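Local coordinates for synaptonemal complex protein 2 (Mus musculus, PDB 5IWZ) that is a major component of the axial and lateral elements of meiotic synaptonemal complexes, required for chromosome synapsis and fertility, at residues A[19-24]-A[54-59]; A[31-36]-A[73-78]; A[41-46]-A[81-86]; A[48-53]-A[92-97]; A[98-103]-A[148-153]. All coordinates share one frame; numbering follows the deposited sequence.

In the fold
From the N terminus, helix 13-23 is met by helix 49-63 in contact 1, closing a loop that holds helix 27-32 and strand 43-45. Contacts 2, 3 and 4 each start within that loop and end beyond it, so contacts 1 to 4 cross one another. Contact 2 ties the turn after helix 27-32 to helix 66-79, contact 3 pairs strands 43-45 and 83-85, and contact 4 sets helix 49-63 against helix 90-97. Contact 5 follows in series, joining helix 99-108 to helix 144-163, yet it touches contact 4 through Leu50 and Leu99 and contact 1 through the Asp54-Lys102 salt bridge. All five lie in the armadillo-repeat-like domain, in this N-terminal piece of the full-length protein.

Contact 1 (A[19-24]-A[54-59]); sequences DALRKN and DDLICR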
# COMPACT_ATOMS: atom_id res chain seq x y z
N ASP A 19 -31.89 7.34 -1.55
CA ASP A 19 -31.81 8.75 -1.95
C ASP A 19 -30.63 8.99 -2.89
O ASP A 19 -30.73 9.76 -3.85
CB ASP A 19 -31.69 9.67 -0.73
CG ASP A 19 -33.02 9.85 0.03
OD1 ASP A 19 -34.10 9.65 -0.56
OD2 ASP A 19 -32.97 10.23 1.23
N ALA A 20 -29.48 8.36 -2.60
CA ALA A 20 -28.33 8.46 -3.50
C ALA A 20 -28.64 7.86 -4.87
O ALA A 20 -28.32 8.46 -5.91
CB ALA A 20 -27.12 7.75 -2.87
N LEU A 21 -29.23 6.66 -4.88
CA LEU A 21 -29.57 5.99 -6.14
C LEU A 21 -30.61 6.78 -6.93
O LEU A 21 -30.41 7.09 -8.11
CB LEU A 21 -30.10 4.58 -5.86
CG LEU A 21 -29.20 3.36 -6.05
CD1 LEU A 21 -30.05 2.10 -5.88
CD2 LEU A 21 -28.50 3.35 -7.42
N ARG A 22 -31.74 7.09 -6.30
CA ARG A 22 -32.87 7.62 -7.06
C ARG A 22 -32.79 9.13 -7.27
O ARG A 22 -33.20 9.63 -8.32
CB ARG A 22 -34.18 7.25 -6.35
CG ARG A 22 -34.39 5.74 -6.21
CD ARG A 22 -35.85 5.38 -5.94
NE ARG A 22 -36.46 4.74 -7.10
CZ ARG A 22 -36.47 3.43 -7.30
NH1 ARG A 22 -35.91 2.63 -6.40
NH2 ARG A 22 -37.02 2.92 -8.39
N LYS A 23 -32.26 9.87 -6.31
CA LYS A 23 -32.24 11.32 -6.42
C LYS A 23 -30.85 11.88 -6.72
O LYS A 23 -30.73 13.08 -6.95
CB LYS A 23 -32.80 11.94 -5.15
CG LYS A 23 -34.26 11.55 -4.93
CD LYS A 23 -34.78 12.05 -3.58
CE LYS A 23 -36.30 12.34 -3.64
NZ LYS A 23 -37.12 11.17 -4.03
N ASN A 24 -29.81 11.04 -6.76
CA ASN A 24 -28.44 11.54 -6.84
C ASN A 24 -28.20 12.58 -5.74
O ASN A 24 -27.59 13.63 -5.95
CB ASN A 24 -28.13 12.11 -8.24
CG ASN A 24 -26.63 12.20 -8.53
OD1 ASN A 24 -25.81 11.58 -7.86
ND2 ASN A 24 -26.26 12.97 -9.56
N ASP A 54 -24.55 -2.48 -5.09
CA ASP A 54 -23.86 -2.81 -6.34
C ASP A 54 -24.23 -1.82 -7.43
O ASP A 54 -23.35 -1.32 -8.15
CB ASP A 54 -24.21 -4.24 -6.75
CG ASP A 54 -23.48 -4.68 -8.01
OD1 ASP A 54 -24.14 -5.23 -8.91
OD2 ASP A 54 -22.25 -4.49 -8.10
N ASP A 55 -25.52 -1.52 -7.56
CA ASP A 55 -25.98 -0.57 -8.57
C ASP A 55 -25.34 0.80 -8.36
O ASP A 55 -24.85 1.42 -9.30
CB ASP A 55 -27.51 -0.45 -8.52
CG ASP A 55 -28.23 -1.69 -9.08
OD1 ASP A 55 -27.56 -2.70 -9.40
OD2 ASP A 55 -29.48 -1.65 -9.17
N LEU A 56 -25.36 1.29 -7.12
CA LEU A 56 -24.86 2.64 -6.86
C LEU A 56 -23.34 2.72 -7.07
O LEU A 56 -22.85 3.64 -7.72
CB LEU A 56 -25.27 3.04 -5.44
CG LEU A 56 -24.84 4.42 -4.95
CD1 LEU A 56 -25.63 5.37 -5.83
CD2 LEU A 56 -25.22 4.60 -3.46
N ILE A 57 -22.58 1.73 -6.58
CA ILE A 57 -21.12 1.80 -6.71
C ILE A 57 -20.69 1.71 -8.17
O ILE A 57 -19.82 2.47 -8.62
CB ILE A 57 -20.47 0.71 -5.84
CG1 ILE A 57 -20.54 1.11 -4.36
CG2 ILE A 57 -19.04 0.48 -6.28
CD1 ILE A 57 -20.22 -0.05 -3.42
N CYS A 58 -21.29 0.80 -8.94
CA CYS A 58 -20.95 0.68 -10.36
C CYS A 58 -21.28 1.96 -11.12
O CYS A 58 -20.53 2.39 -12.00
CB CYS A 58 -21.68 -0.52 -10.98
SG CYS A 58 -21.07 -2.14 -10.40
N ARG A 59 -22.42 2.58 -10.81
CA ARG A 59 -22.76 3.83 -11.48
C ARG A 59 -21.74 4.92 -11.18
O ARG A 59 -21.26 5.60 -12.09
CB ARG A 59 -24.14 4.31 -11.05
CG ARG A 59 -24.49 5.65 -11.65
CD ARG A 59 -25.79 6.15 -11.07
NE ARG A 59 -25.62 7.01 -9.90
CZ ARG A 59 -26.61 7.30 -9.06
NH1 ARG A 59 -27.80 6.77 -9.27
NH2 ARG A 59 -26.41 8.10 -8.01
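Arg59 reaches from helix 49-63 to the C-terminal turn of helix 13-23 and takes two backbone carbonyls with one guanidinium. Arg59 NH2 donates to Ala20 O at 2.9 Å, a nearly straight bond (166°) whose donor stands above the carbonyl plane, while Arg59 NH1 meets a lone pair of Leu21 O, also at 2.9 Å. Both oxygens lie close to the guanidinium plane. The arginine chain bends at chi3 (93°), which turns the group edge-on to the carbonyls. It thus grips carbonyls of the last helical turn; Asn24, with positive phi, is the first to leave helical angles, and a cation there would probably suit the helix dipole. In the armadillo-repeat-like domain the segments 19-23 and 54-59 cross at 63°, axes 9.9 Å apart. The apolar contacts lie beside these bonds. Leu21 CD2 rests 3.8 Å from Leu56 CB, and Ala20 CB meets Leu56 CD2 at 3.7 Å. Leu56 CD1 lies over one guanidinium face, offset toward its rim, and Phe26 touches both Ala20 and Leu56.

Contact 2 (A[31-36]-A[73-78]); sequences ALLQID and LISIGR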
# COMPACT_ATOMS: atom_id res chain seq x y z
N ALA A 31 -24.56 12.70 6.09
CA ALA A 31 -24.92 13.06 7.46
C ALA A 31 -24.70 11.88 8.40
O ALA A 31 -24.24 12.06 9.54
CB ALA A 31 -26.37 13.54 7.52
N LEU A 32 -24.98 10.65 7.93
CA LEU A 32 -24.73 9.48 8.76
C LEU A 32 -23.25 9.35 9.10
O LEU A 32 -22.90 8.89 10.19
CB LEU A 32 -25.21 8.21 8.07
CG LEU A 32 -26.68 8.09 7.73
CD1 LEU A 32 -26.94 6.65 7.31
CD2 LEU A 32 -27.54 8.50 8.91
N LEU A 33 -22.37 9.72 8.17
CA LEU A 33 -20.94 9.60 8.41
C LEU A 33 -20.47 10.49 9.56
O LEU A 33 -19.32 10.35 9.99
CB LEU A 33 -20.16 9.94 7.14
CG LEU A 33 -20.25 8.93 5.98
CD1 LEU A 33 -19.45 9.41 4.79
CD2 LEU A 33 -19.77 7.56 6.41
N GLN A 34 -21.32 11.38 10.08
CA GLN A 34 -20.93 12.22 11.21
C GLN A 34 -21.41 11.68 12.55
O GLN A 34 -21.14 12.30 13.58
CB GLN A 34 -21.46 13.66 11.03
CG GLN A 34 -21.40 14.22 9.61
CD GLN A 34 -20.04 14.07 8.94
OE1 GLN A 34 -18.99 14.20 9.58
NE2 GLN A 34 -20.05 13.79 7.63
N ILE A 35 -22.11 10.54 12.56
CA ILE A 35 -22.57 9.89 13.78
C ILE A 35 -21.52 8.88 14.23
O ILE A 35 -20.89 8.21 13.41
CB ILE A 35 -23.92 9.19 13.56
CG1 ILE A 35 -24.96 10.14 12.99
CG2 ILE A 35 -24.43 8.59 14.86
CD1 ILE A 35 -26.26 9.43 12.66
N ASP A 36 -21.34 8.76 15.55
CA ASP A 36 -20.51 7.70 16.10
C ASP A 36 -21.36 6.45 16.28
O ASP A 36 -22.39 6.49 16.96
CB ASP A 36 -19.87 8.13 17.42
CG ASP A 36 -18.42 8.55 17.25
OD1 ASP A 36 -18.06 9.69 17.63
OD2 ASP A 36 -17.63 7.73 16.74
N LEU A 73 -18.26 3.20 0.32
CA LEU A 73 -17.51 2.08 0.88
C LEU A 73 -17.30 2.25 2.38
O LEU A 73 -17.36 1.27 3.14
CB LEU A 73 -16.16 1.94 0.18
CG LEU A 73 -16.23 1.55 -1.29
CD1 LEU A 73 -14.89 1.83 -1.95
CD2 LEU A 73 -16.58 0.07 -1.41
N ILE A 74 -17.07 3.48 2.82
CA ILE A 74 -16.86 3.75 4.24
C ILE A 74 -18.15 3.54 5.02
O ILE A 74 -18.13 3.00 6.14
CB ILE A 74 -16.31 5.18 4.41
CG1 ILE A 74 -14.83 5.22 3.99
CG2 ILE A 74 -16.48 5.69 5.84
CD1 ILE A 74 -14.28 6.64 3.76
N SER A 75 -19.30 3.91 4.44
CA SER A 75 -20.58 3.72 5.12
C SER A 75 -20.88 2.25 5.37
O SER A 75 -21.36 1.88 6.44
CB SER A 75 -21.71 4.35 4.31
OG SER A 75 -21.42 5.72 4.01
N ILE A 76 -20.62 1.40 4.37
CA ILE A 76 -20.87 -0.04 4.53
C ILE A 76 -19.98 -0.60 5.63
O ILE A 76 -20.45 -1.30 6.53
CB ILE A 76 -20.63 -0.76 3.19
CG1 ILE A 76 -21.51 -0.16 2.09
CG2 ILE A 76 -20.89 -2.25 3.35
CD1 ILE A 76 -20.98 -0.46 0.69
N GLY A 77 -18.68 -0.29 5.58
CA GLY A 77 -17.76 -0.81 6.57
C GLY A 77 -18.07 -0.34 7.98
O GLY A 77 -18.08 -1.13 8.92
N ARG A 78 -18.31 0.97 8.15
CA ARG A 78 -18.58 1.51 9.48
C ARG A 78 -19.82 0.88 10.10
O ARG A 78 -19.88 0.65 11.31
CB ARG A 78 -18.79 3.03 9.42
CG ARG A 78 -17.53 3.88 9.31
CD ARG A 78 -17.80 5.34 9.71
NE ARG A 78 -19.22 5.68 9.63
CZ ARG A 78 -19.94 6.20 10.63
NH1 ARG A 78 -19.36 6.45 11.80
NH2 ARG A 78 -21.23 6.47 10.47
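Leu33 and Ser75 are the nearest CA pair, 6.7 Å apart, where the type I turn Leu32-Ile35 at the far end of helix 27-32 comes up against helix 66-79. The Leu33 side chain leans across with its CD2 methyl, which packs 3.8 Å from Ile74 CG2. The same methyl lies 3.4 Å from Ser75 OG, a hydroxyl already bonded to Ser71 O one turn back in its own helix, and 3.8 Å from Arg78 NE. Arg78 crosses Leu33 obliquely, and a sharp bend at chi3 (-21°) carries its guanidinium over the turn, with one face toward the Leu33 backbone. Arg78 NH1 donates to Ile35 O at 2.8 Å, nearly in line with the carbonyl bond, although the oxygen is tilted 16° from the guanidinium plane. An alanine here would remove that donor and is likely to leave Ile35 O without its partner from the helix and Leu33 CD2 less covered on one side. The contact thus joins helix 66-79 to an irregular stretch of the armadillo-repeat-like domain by a charged guanidinium bonded to a main-chain oxygen.

Contact 3 (A[41-46]-A[81-86]); sequences VKIKCS and KNIFIL
Cys45 SG lies 3.8 Å from Ile83 CG2, at the middle of an apolar face that Ile43, Cys45, Ile83 and Ile85 build between two short strands. Ile43 CB faces Ile83 CG1, and Cys45 CB approaches Ile85 CG1 at 4.1 Å. Leu13 of helix 13-23 touches Ile43 and Ile83, while Ile85 leans on Thr93 and Met94 of helix 90-97. Strands 43-45 and 83-85 run parallel with a 37° twist; the chain between them passes through helices 49-63 and 66-79, making a crossover connection, and strand 88-89 adds an antiparallel neighbour to complete a small mixed sheet. Donors alternate between the strands: Ile43 N donates to Asn82 O at 2.8 Å, Phe84 N to Ile43 O at 2.9 Å, and Cys45 N to Phe84 O at 2.8 Å. On the face carrying Lys44 and Phe84, Lys42 crosses the Phe84 side chain obliquely, CB near CD2 and CG near CE2, and bends at chi3 and chi4 bring Lys42 NZ back to 3.9 Å from Phe84 CZ, oblique to the ring. At the outer end Asn82, with CG anti to its carbonyl carbon (chi1 -69°), points ND2 at Val41 O, a short 2.6 Å bond that lies in the carbonyl plane and close to the amide plane.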
# COMPACT_ATOMS: atom_id res chain seq x y z
N VAL A 41 -27.03 -0.03 18.47
CA VAL A 41 -28.01 0.26 17.43
C VAL A 41 -28.11 -0.88 16.43
O VAL A 41 -27.11 -1.49 16.02
CB VAL A 41 -27.67 1.58 16.71
CG1 VAL A 41 -28.80 1.98 15.75
CG2 VAL A 41 -27.41 2.68 17.72
N LYS A 42 -29.34 -1.17 16.01
CA LYS A 42 -29.65 -2.17 14.99
C LYS A 42 -30.17 -1.46 13.75
O LYS A 42 -31.18 -0.75 13.81
CB LYS A 42 -30.67 -3.17 15.51
CG LYS A 42 -30.21 -3.89 16.76
CD LYS A 42 -31.12 -5.04 17.13
CE LYS A 42 -30.31 -6.13 17.79
NZ LYS A 42 -28.92 -5.66 18.06
N ILE A 43 -29.48 -1.66 12.63
CA ILE A 43 -29.88 -1.09 11.35
C ILE A 43 -30.56 -2.18 10.55
O ILE A 43 -29.94 -3.20 10.20
CB ILE A 43 -28.68 -0.52 10.58
CG1 ILE A 43 -27.89 0.44 11.46
CG2 ILE A 43 -29.17 0.17 9.32
CD1 ILE A 43 -26.54 0.87 10.86
N LYS A 44 -31.84 -1.99 10.26
CA LYS A 44 -32.59 -2.96 9.48
C LYS A 44 -32.37 -2.69 7.99
O LYS A 44 -32.58 -1.57 7.52
CB LYS A 44 -34.08 -2.89 9.82
CG LYS A 44 -34.96 -3.61 8.82
CD LYS A 44 -36.18 -2.79 8.44
CE LYS A 44 -36.88 -3.39 7.23
NZ LYS A 44 -36.06 -3.23 5.99
N CYS A 45 -31.95 -3.72 7.27
CA CYS A 45 -31.77 -3.64 5.83
C CYS A 45 -32.50 -4.79 5.14
O CYS A 45 -32.71 -5.86 5.72
CB CYS A 45 -30.30 -3.68 5.45
SG CYS A 45 -29.43 -2.23 6.00
N SER A 46 -32.85 -4.56 3.89
CA SER A 46 -33.63 -5.53 3.14
C SER A 46 -32.74 -6.53 2.42
O SER A 46 -31.52 -6.41 2.36
CB SER A 46 -34.52 -4.82 2.13
OG SER A 46 -33.74 -4.42 1.02
N LYS A 81 -21.16 -4.13 11.23
CA LYS A 81 -21.46 -4.97 12.38
C LYS A 81 -22.75 -4.59 13.08
O LYS A 81 -23.06 -5.16 14.13
CB LYS A 81 -20.27 -4.93 13.34
CG LYS A 81 -19.03 -5.52 12.68
CD LYS A 81 -17.80 -5.49 13.55
CE LYS A 81 -16.68 -6.26 12.87
NZ LYS A 81 -15.51 -6.48 13.76
N ASN A 82 -23.54 -3.68 12.51
CA ASN A 82 -24.82 -3.28 13.08
C ASN A 82 -25.97 -3.48 12.11
O ASN A 82 -27.10 -3.10 12.43
CB ASN A 82 -24.78 -1.82 13.54
CG ASN A 82 -23.89 -1.61 14.73
OD1 ASN A 82 -22.67 -1.40 14.60
ND2 ASN A 82 -24.48 -1.66 15.92
N ILE A 83 -25.72 -4.05 10.96
CA ILE A 83 -26.72 -4.28 9.93
C ILE A 83 -27.32 -5.66 10.15
O ILE A 83 -26.61 -6.62 10.47
CB ILE A 83 -26.10 -4.14 8.53
CG1 ILE A 83 -25.78 -2.67 8.25
CG2 ILE A 83 -26.99 -4.73 7.46
CD1 ILE A 83 -25.04 -2.44 6.95
N PHE A 84 -28.64 -5.76 9.99
CA PHE A 84 -29.36 -7.02 10.06
C PHE A 84 -30.31 -7.08 8.87
O PHE A 84 -30.87 -6.06 8.47
CB PHE A 84 -30.12 -7.16 11.39
CG PHE A 84 -29.21 -7.19 12.60
CD1 PHE A 84 -28.77 -8.40 13.12
CD2 PHE A 84 -28.78 -6.01 13.19
CE1 PHE A 84 -27.90 -8.43 14.22
CE2 PHE A 84 -27.92 -6.04 14.30
CZ PHE A 84 -27.48 -7.25 14.81
N ILE A 85 -30.42 -8.25 8.27
CA ILE A 85 -31.30 -8.48 7.14
C ILE A 85 -32.21 -9.64 7.51
O ILE A 85 -31.73 -10.76 7.74
CB ILE A 85 -30.52 -8.79 5.85
CG1 ILE A 85 -29.53 -7.66 5.55
CG2 ILE A 85 -31.47 -8.99 4.68
CD1 ILE A 85 -28.62 -7.94 4.36
N LEU A 86 -33.52 -9.37 7.59
CA LEU A 86 -34.52 -10.35 8.02
C LEU A 86 -34.08 -11.07 9.29
O LEU A 86 -34.17 -12.30 9.40
CB LEU A 86 -34.83 -11.34 6.89
CG LEU A 86 -35.38 -10.65 5.64
CD1 LEU A 86 -35.72 -11.66 4.55
CD2 LEU A 86 -36.59 -9.78 5.98

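Contact 4 (A[48-53]-A[92-97]); sequences QFLRKL and QTMIKQ
Leu50 pushes its CD2 methyl against Gln97 CB at 3.6 Å and toward the carbonyl of Met94, whose O is 3.7 Å from that methyl. Met94 brings its sulfur in beside the Phe49 ring: Met94 SD sits 3.9 Å from Phe49 CD2, well off the ring normal (71°), an oblique Met-aromatic contact. The same SD lies 4.2 Å from Leu53 CD2, the two side chains crossing at about a right angle. With CG anti to the carbonyl carbon (chi1 -73°) and a bend at chi3, the methionine chain runs out from its helix to place sulfur between these partners. A water spans the polar side, accepting from Leu50 N at 2.9 Å and lying 2.8 Å from Gln97 OE1; the bond from Gln97 NE2 to Lys47 O is likely to steady the amide beside the first turn of helix 49-63. The segments cross at -70°. Helix 13-23 packs on Phe49 through Leu13 and Ile17, Ile83 of strand 83-85 also touches Phe49, and Leu99 of helix 99-108 touches both Leu50 and Met94.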
# COMPACT_ATOMS: atom_id res chain seq x y z
N GLN A 48 -32.68 -6.81 -0.69
CA GLN A 48 -32.19 -6.12 -1.88
C GLN A 48 -31.12 -5.06 -1.58
O GLN A 48 -30.73 -4.33 -2.49
CB GLN A 48 -33.36 -5.46 -2.62
CG GLN A 48 -34.32 -6.43 -3.30
CD GLN A 48 -35.25 -7.12 -2.32
OE1 GLN A 48 -35.88 -6.48 -1.47
NE2 GLN A 48 -35.35 -8.44 -2.43
N PHE A 49 -30.68 -4.95 -0.33
CA PHE A 49 -29.67 -3.94 0.02
C PHE A 49 -28.40 -4.11 -0.80
O PHE A 49 -27.87 -3.14 -1.35
CB PHE A 49 -29.36 -4.01 1.52
CG PHE A 49 -28.47 -2.89 2.03
CD1 PHE A 49 -28.82 -1.56 1.83
CD2 PHE A 49 -27.30 -3.17 2.73
CE1 PHE A 49 -28.00 -0.53 2.31
CE2 PHE A 49 -26.50 -2.14 3.21
CZ PHE A 49 -26.86 -0.82 2.99
N LEU A 50 -27.90 -5.35 -0.91
CA LEU A 50 -26.66 -5.59 -1.66
C LEU A 50 -26.80 -5.18 -3.12
O LEU A 50 -25.88 -4.58 -3.70
CB LEU A 50 -26.25 -7.06 -1.54
CG LEU A 50 -25.01 -7.47 -2.34
CD1 LEU A 50 -23.76 -6.65 -1.95
CD2 LEU A 50 -24.71 -8.99 -2.21
N ARG A 51 -27.92 -5.53 -3.75
CA ARG A 51 -28.18 -5.13 -5.13
C ARG A 51 -28.12 -3.61 -5.30
O ARG A 51 -27.58 -3.11 -6.29
CB ARG A 51 -29.54 -5.64 -5.60
CG ARG A 51 -30.00 -5.04 -6.92
CD ARG A 51 -31.40 -4.45 -6.82
NE ARG A 51 -31.70 -3.59 -7.97
CZ ARG A 51 -32.49 -3.94 -8.99
NH1 ARG A 51 -33.06 -5.13 -9.03
NH2 ARG A 51 -32.69 -3.09 -9.99
N LYS A 52 -28.71 -2.87 -4.35
CA LYS A 52 -28.69 -1.41 -4.43
C LYS A 52 -27.27 -0.87 -4.26
O LYS A 52 -26.86 0.04 -4.98
CB LYS A 52 -29.61 -0.80 -3.37
CG LYS A 52 -31.10 -1.08 -3.55
CD LYS A 52 -31.84 -0.63 -2.30
CE LYS A 52 -33.32 -0.86 -2.40
NZ LYS A 52 -34.01 -0.36 -1.18
N LEU A 53 -26.51 -1.43 -3.31
CA LEU A 53 -25.09 -1.09 -3.17
C LEU A 53 -24.35 -1.31 -4.48
O LEU A 53 -23.59 -0.45 -4.94
CB LEU A 53 -24.45 -1.93 -2.07
CG LEU A 53 -24.16 -1.37 -0.68
CD1 LEU A 53 -25.01 -0.15 -0.36
CD2 LEU A 53 -24.34 -2.46 0.36
N GLN A 92 -22.97 -11.28 7.07
CA GLN A 92 -22.93 -12.69 6.67
C GLN A 92 -23.99 -13.00 5.62
O GLN A 92 -23.76 -13.82 4.72
CB GLN A 92 -23.10 -13.59 7.89
CG GLN A 92 -21.79 -14.16 8.39
CD GLN A 92 -21.09 -15.04 7.35
OE1 GLN A 92 -19.89 -14.92 7.12
NE2 GLN A 92 -21.86 -15.93 6.73
N THR A 93 -25.15 -12.35 5.71
CA THR A 93 -26.16 -12.50 4.67
C THR A 93 -25.66 -11.95 3.33
O THR A 93 -25.91 -12.54 2.28
CB THR A 93 -27.45 -11.81 5.08
OG1 THR A 93 -27.84 -12.28 6.37
CG2 THR A 93 -28.55 -12.10 4.08
N MET A 94 -24.98 -10.81 3.35
CA MET A 94 -24.47 -10.27 2.09
C MET A 94 -23.37 -11.15 1.53
O MET A 94 -23.27 -11.33 0.31
CB MET A 94 -24.00 -8.83 2.28
CG MET A 94 -25.18 -7.87 2.44
SD MET A 94 -24.73 -6.12 2.34
CE MET A 94 -23.81 -5.91 3.84
N ILE A 95 -22.53 -11.72 2.40
CA ILE A 95 -21.53 -12.69 1.95
C ILE A 95 -22.22 -13.87 1.28
O ILE A 95 -21.82 -14.30 0.20
CB ILE A 95 -20.64 -13.16 3.12
CG1 ILE A 95 -19.72 -12.04 3.57
CG2 ILE A 95 -19.82 -14.36 2.72
CD1 ILE A 95 -19.08 -12.35 4.88
N LYS A 96 -23.30 -14.36 1.90
CA LYS A 96 -24.05 -15.45 1.30
C LYS A 96 -24.78 -15.03 0.02
O LYS A 96 -25.06 -15.88 -0.84
CB LYS A 96 -25.05 -16.04 2.32
CG LYS A 96 -26.45 -15.44 2.28
CD LYS A 96 -27.49 -16.31 3.00
CE LYS A 96 -28.92 -15.75 2.81
NZ LYS A 96 -29.31 -15.67 1.37
N GLN A 97 -25.06 -13.74 -0.15
CA GLN A 97 -25.66 -13.23 -1.38
C GLN A 97 -24.62 -12.94 -2.46
O GLN A 97 -25.00 -12.60 -3.58
CB GLN A 97 -26.49 -11.97 -1.10
CG GLN A 97 -27.77 -12.21 -0.33
CD GLN A 97 -28.51 -10.91 -0.03
OE1 GLN A 97 -28.12 -10.16 0.86
NE2 GLN A 97 -29.59 -10.65 -0.77
O HOH W 1 -28.96 -7.44 0.80

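Contact 5 (A[98-103]-A[148-153]); sequences GLVQKM and NQVLES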
# COMPACT_ATOMS: atom_id res chain seq x y z
N GLY A 98 -23.33 -13.05 -2.13
CA GLY A 98 -22.27 -12.92 -3.11
C GLY A 98 -21.48 -11.63 -3.02
O GLY A 98 -20.95 -11.16 -4.04
N LEU A 99 -21.38 -11.05 -1.81
CA LEU A 99 -20.75 -9.74 -1.66
C LEU A 99 -19.30 -9.74 -2.15
O LEU A 99 -18.85 -8.77 -2.78
CB LEU A 99 -20.82 -9.29 -0.21
CG LEU A 99 -19.91 -8.13 0.24
CD1 LEU A 99 -20.21 -6.84 -0.54
CD2 LEU A 99 -20.05 -7.91 1.74
N VAL A 100 -18.55 -10.81 -1.88
CA VAL A 100 -17.15 -10.85 -2.26
C VAL A 100 -17.00 -10.73 -3.78
O VAL A 100 -16.10 -10.03 -4.28
CB VAL A 100 -16.47 -12.11 -1.71
CG1 VAL A 100 -15.02 -12.21 -2.20
CG2 VAL A 100 -16.50 -12.12 -0.19
N GLN A 101 -17.88 -11.39 -4.54
CA GLN A 101 -17.83 -11.30 -6.00
C GLN A 101 -18.28 -9.93 -6.50
O GLN A 101 -17.76 -9.43 -7.51
CB GLN A 101 -18.67 -12.40 -6.65
CG GLN A 101 -17.98 -13.76 -6.69
CD GLN A 101 -17.92 -14.42 -5.31
OE1 GLN A 101 -18.93 -14.52 -4.61
NE2 GLN A 101 -16.72 -14.86 -4.92
N LYS A 102 -19.24 -9.29 -5.82
CA LYS A 102 -19.49 -7.88 -6.13
C LYS A 102 -18.23 -7.04 -5.91
O LYS A 102 -17.91 -6.18 -6.73
CB LYS A 102 -20.65 -7.34 -5.30
CG LYS A 102 -21.98 -7.33 -6.05
CD LYS A 102 -22.56 -8.71 -6.21
CE LYS A 102 -23.94 -8.67 -6.87
NZ LYS A 102 -23.86 -8.31 -8.32
N MET A 103 -17.50 -7.29 -4.83
CA MET A 103 -16.30 -6.49 -4.60
C MET A 103 -15.23 -6.75 -5.65
O MET A 103 -14.48 -5.83 -6.00
CB MET A 103 -15.76 -6.74 -3.20
CG MET A 103 -16.82 -6.39 -2.18
SD MET A 103 -16.19 -5.59 -0.72
CE MET A 103 -14.89 -4.57 -1.38
N ASN A 148 -12.18 -17.15 3.20
CA ASN A 148 -11.79 -18.02 2.09
C ASN A 148 -12.05 -17.35 0.74
O ASN A 148 -11.20 -17.41 -0.16
CB ASN A 148 -12.53 -19.36 2.15
CG ASN A 148 -12.36 -20.16 0.86
OD1 ASN A 148 -11.30 -20.75 0.62
ND2 ASN A 148 -13.37 -20.13 -0.00
N GLN A 149 -13.21 -16.72 0.57
CA GLN A 149 -13.52 -16.11 -0.71
C GLN A 149 -12.62 -14.92 -0.98
O GLN A 149 -12.20 -14.70 -2.13
CB GLN A 149 -14.99 -15.68 -0.78
CG GLN A 149 -15.96 -16.86 -0.80
CD GLN A 149 -17.40 -16.46 -1.08
OE1 GLN A 149 -17.67 -15.48 -1.79
NE2 GLN A 149 -18.34 -17.19 -0.48
N VAL A 150 -12.30 -14.14 0.05
CA VAL A 150 -11.41 -12.99 -0.15
C VAL A 150 -10.04 -13.46 -0.62
O VAL A 150 -9.49 -12.94 -1.60
CB VAL A 150 -11.33 -12.13 1.12
CG1 VAL A 150 -10.23 -11.10 0.97
CG2 VAL A 150 -12.66 -11.43 1.37
N LEU A 151 -9.47 -14.46 0.08
CA LEU A 151 -8.17 -15.02 -0.31
C LEU A 151 -8.21 -15.52 -1.75
O LEU A 151 -7.31 -15.22 -2.55
CB LEU A 151 -7.79 -16.17 0.63
CG LEU A 151 -6.83 -16.13 1.82
CD1 LEU A 151 -5.92 -14.91 1.84
CD2 LEU A 151 -7.57 -16.29 3.14
N GLU A 152 -9.24 -16.29 -2.08
CA GLU A 152 -9.29 -16.97 -3.38
C GLU A 152 -9.42 -15.98 -4.53
O GLU A 152 -8.81 -16.16 -5.59
CB GLU A 152 -10.46 -17.97 -3.41
CG GLU A 152 -10.23 -19.21 -2.58
CD GLU A 152 -8.97 -19.93 -2.99
OE1 GLU A 152 -8.80 -20.15 -4.21
OE2 GLU A 152 -8.14 -20.25 -2.12
N SER A 153 -10.23 -14.94 -4.33
CA SER A 153 -10.51 -13.98 -5.39
C SER A 153 -9.44 -12.90 -5.51
O SER A 153 -9.09 -12.50 -6.62
CB SER A 153 -11.87 -13.34 -5.15
OG SER A 153 -12.87 -14.35 -5.09
O HOH W 2 -19.43 -13.41 -1.11
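Gln149 O, whose residue packs against Val100 across the contact, is gripped twice from within its own helix, by Ser153 N at 3.0 Å and by Ser153 OG at 3.1 Å, from opposite faces of the carbonyl. Gln149 OE1 accepts a hydrogen bond from a water at 2.8 Å, and that water takes the Val100 N-H at 2.9 Å, bridging helix 144-163 to the first turn of helix 99-108. The glutamine gets there with an extended chain whose CB packs 3.7 Å from Val100 CG1. Deeper in, Val100 CG2 meets Val150 CG2 at 4.2 Å. The helix segments run at only 29° to each other, axes 9.8 Å apart, within the armadillo-repeat-like domain; Gly98, at the N-cap of helix 99-108, also closes helix 90-97 in a Schellman motif, so one residue with positive phi turns the chain between two helices. Replacing Ser153 with an alanine would probably deprive Gln149 O of its second donor and open a small gap beside Val100 CG1. Met182 of helix 169-185 lies against Val150.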